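Local coordinates for protein Sodium/sialic acid symporter SiaT (Proteus mirabilis, PDB 5NV9) that uses the sodium gradient to drive uptake of the sialic acid N-acetylneuraminic acid across the bacterial inner membrane, at residues S53-T58 / I275-L280. Residues are numbered along the deposited sequence; the frame is centred on the assembly and turned at random.
Sequences SVFATT and ITNAKL. With NA (sodium ion), chain B; SLB (N-acetyl-beta-neuraminic acid), chain D.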
loop_
_atom_site.group_PDB
_atom_site.type_symbol
_atom_site.label_atom_id
_atom_site.label_comp_id
_atom_site.label_asym_id
_atom_site.label_seq_id
_atom_site.Cartn_x
_atom_site.Cartn_y
_atom_site.Cartn_z
ATOM N N SER A 53 -3.393 2.287 -11.160
ATOM C CA SER A 53 -4.115 2.383 -9.889
ATOM C C SER A 53 -3.541 1.415 -8.831
ATOM O O SER A 53 -3.536 1.746 -7.625
ATOM C CB SER A 53 -5.626 2.076 -10.090
ATOM O OG SER A 53 -6.295 2.120 -8.832
ATOM N N VAL A 54 -3.059 0.256 -9.292
ATOM C CA VAL A 54 -2.449 -0.756 -8.380
ATOM C C VAL A 54 -1.147 -0.152 -7.851
ATOM O O VAL A 54 -0.903 -0.183 -6.690
ATOM C CB VAL A 54 -2.076 -2.095 -9.104
ATOM C CG1 VAL A 54 -1.142 -2.926 -8.243
ATOM C CG2 VAL A 54 -3.282 -2.916 -9.473
ATOM N N PHE A 55 -0.319 0.412 -8.744
ATOM C CA PHE A 55 0.965 1.060 -8.358
ATOM C C PHE A 55 0.716 2.196 -7.361
ATOM O O PHE A 55 1.402 2.288 -6.342
ATOM C CB PHE A 55 1.742 1.528 -9.609
ATOM C CG PHE A 55 3.072 2.205 -9.320
ATOM C CD1 PHE A 55 4.147 1.465 -8.879
ATOM C CD2 PHE A 55 3.254 3.586 -9.541
ATOM C CE1 PHE A 55 5.360 2.064 -8.622
ATOM C CE2 PHE A 55 4.470 4.186 -9.282
ATOM C CZ PHE A 55 5.525 3.422 -8.835
ATOM N N ALA A 56 -0.290 3.039 -7.630
ATOM C CA ALA A 56 -0.569 4.226 -6.785
ATOM C C ALA A 56 -1.212 3.837 -5.442
ATOM O O ALA A 56 -0.964 4.482 -4.445
ATOM C CB ALA A 56 -1.436 5.242 -7.504
ATOM N N THR A 57 -1.989 2.780 -5.433
ATOM C CA THR A 57 -2.556 2.154 -4.204
ATOM C C THR A 57 -1.393 1.680 -3.313
ATOM O O THR A 57 -1.377 1.993 -2.163
ATOM C CB THR A 57 -3.540 0.989 -4.563
ATOM O OG1 THR A 57 -4.707 1.498 -5.228
ATOM C CG2 THR A 57 -4.018 0.120 -3.313
ATOM N N THR A 58 -0.396 0.962 -3.852
ATOM C CA THR A 58 0.661 0.371 -2.988
ATOM C C THR A 58 1.699 1.390 -2.538
ATOM O O THR A 58 2.198 1.317 -1.417
ATOM C CB THR A 58 1.388 -0.813 -3.667
ATOM O OG1 THR A 58 1.940 -0.364 -4.910
ATOM C CG2 THR A 58 0.448 -1.968 -3.941
ATOM N N ILE A 275 0.791 -5.973 -16.284
ATOM C CA ILE A 275 1.962 -5.541 -17.090
ATOM C C ILE A 275 2.296 -4.048 -16.873
ATOM O O ILE A 275 3.464 -3.672 -16.668
ATOM C CB ILE A 275 1.759 -5.826 -18.568
ATOM C CG1 ILE A 275 1.888 -7.331 -18.777
ATOM C CG2 ILE A 275 2.787 -5.101 -19.451
ATOM C CD1 ILE A 275 1.115 -7.832 -19.967
ATOM N N THR A 276 1.251 -3.226 -16.840
ATOM C CA THR A 276 1.426 -1.812 -16.610
ATOM C C THR A 276 2.029 -1.522 -15.209
ATOM O O THR A 276 2.869 -0.614 -15.035
ATOM C CB THR A 276 0.080 -1.103 -16.711
ATOM O OG1 THR A 276 -0.476 -1.335 -18.000
ATOM C CG2 THR A 276 0.256 0.359 -16.521
ATOM N N ASN A 277 1.513 -2.222 -14.202
ATOM C CA ASN A 277 2.021 -2.096 -12.868
ATOM C C ASN A 277 3.493 -2.528 -12.837
ATOM O O ASN A 277 4.325 -1.790 -12.300
ATOM C CB ASN A 277 1.188 -2.901 -11.875
ATOM C CG ASN A 277 1.821 -2.937 -10.511
ATOM O OD1 ASN A 277 1.765 -1.958 -9.791
ATOM N ND2 ASN A 277 2.490 -4.078 -10.164
ATOM N N ALA A 278 3.826 -3.679 -13.418
ATOM C CA ALA A 278 5.238 -4.085 -13.531
ATOM C C ALA A 278 6.208 -3.074 -14.153
ATOM O O ALA A 278 7.293 -2.852 -13.626
ATOM C CB ALA A 278 5.363 -5.403 -14.219
ATOM N N LYS A 279 5.813 -2.438 -15.243
ATOM C CA LYS A 279 6.619 -1.386 -15.854
ATOM C C LYS A 279 6.916 -0.240 -14.887
ATOM O O LYS A 279 8.070 0.160 -14.764
ATOM C CB LYS A 279 5.921 -0.857 -17.067
ATOM C CG LYS A 279 5.910 -1.884 -18.194
ATOM C CD LYS A 279 4.919 -1.481 -19.269
ATOM C CE LYS A 279 5.110 -2.310 -20.519
ATOM N NZ LYS A 279 4.451 -1.589 -21.640
ATOM N N LEU A 280 5.893 0.206 -14.145
ATOM C CA LEU A 280 6.058 1.290 -13.174
ATOM C C LEU A 280 6.976 0.926 -12.011
ATOM O O LEU A 280 7.813 1.745 -11.588
ATOM C CB LEU A 280 4.690 1.789 -12.656
ATOM C CG LEU A 280 3.896 2.574 -13.698
ATOM C CD1 LEU A 280 2.408 2.700 -13.318
ATOM C CD2 LEU A 280 4.512 3.968 -13.852
HETATM NA NA NA B . -0.434 6.017 -3.038
HETATM C C1 SLB D . 4.120 2.041 0.579
HETATM C C2 SLB D . 4.522 0.624 0.274
HETATM C C3 SLB D . 5.441 0.127 1.366
HETATM C C4 SLB D . 6.076 -1.241 1.031
HETATM C C5 SLB D . 6.841 -1.026 -0.275
HETATM C C6 SLB D . 5.879 -0.522 -1.371
HETATM C C7 SLB D . 6.539 -0.247 -2.729
HETATM C C8 SLB D . 5.544 0.261 -3.739
HETATM C C9 SLB D . 6.164 0.373 -5.132
HETATM C C10 SLB D . 8.814 -2.377 -0.887
HETATM C C11 SLB D . 9.223 -3.600 -1.665
HETATM N N5 SLB D . 7.488 -2.270 -0.719
HETATM O O1A SLB D . 4.811 2.988 0.068
HETATM O O1B SLB D . 3.128 2.231 1.381
HETATM O O2 SLB D . 3.357 -0.242 0.165
HETATM O O4 SLB D . 7.006 -1.669 2.085
HETATM O O6 SLB D . 5.264 0.697 -0.961
HETATM O O7 SLB D . 7.547 0.761 -2.611
HETATM O O8 SLB D . 4.413 -0.602 -3.785
HETATM O O9 SLB D . 6.541 -0.918 -5.671
HETATM O O10 SLB D . 9.627 -1.524 -0.494
HETATM O O HOH W 1 2.510 -1.996 -7.012
#
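One face of the F55 ring is covered by L280, whose CB stands 3.7 Å from the ring centroid and 12° off the ring normal, a CH-pi contact centred over the ring. At the ring's edge, near its plane, lies the amide oxygen OD1 of N277, while C9 of the bound N-acetylneuraminic acid approaches obliquely, 4.0 Å from F55 CE1. The CB of F55 points toward 275-280, and with CG anti to the backbone N (chi1 -180°) the ring lies beneath L280 CB, while L280 CD1 continues the cover down to F55 CB.

The N277 amide reaches between F55 and V54, crossing the V54 side chain at about a right angle. OD1 is 3.4 Å from V54 CG1; it is also near the F55 backbone N, but the angle is too poor for a hydrogen bond. Its polar partner is a water that donates to N277 OD1 at 2.9 Å and lies 2.7 Å from T58 OG1, bridging the two helices between the buried side chains of N277 and T58.

In this LeuT-fold symporter, 47-58 is the first half of a broken transmembrane segment that resumes as helix 61-73, and its C-terminal end meets both substrate and ion; 267-301 packs beside it, and the local axes approach to 9.0 Å at 50°. The same T58 OG1 pairs with sugar O8 at 2.7 Å, either being a possible donor, which links N277 to the sugar through one water and one hydroxyl. A56 O, one residue beyond F55, binds the sodium ion of the Na2 site at 2.1 Å; L59, A339, S342 and S343 complete this site. On the substrate side, Q82, T63, S60 and R135 also hydrogen-bond the sugar, and V281, next after L280, touches F55 as well.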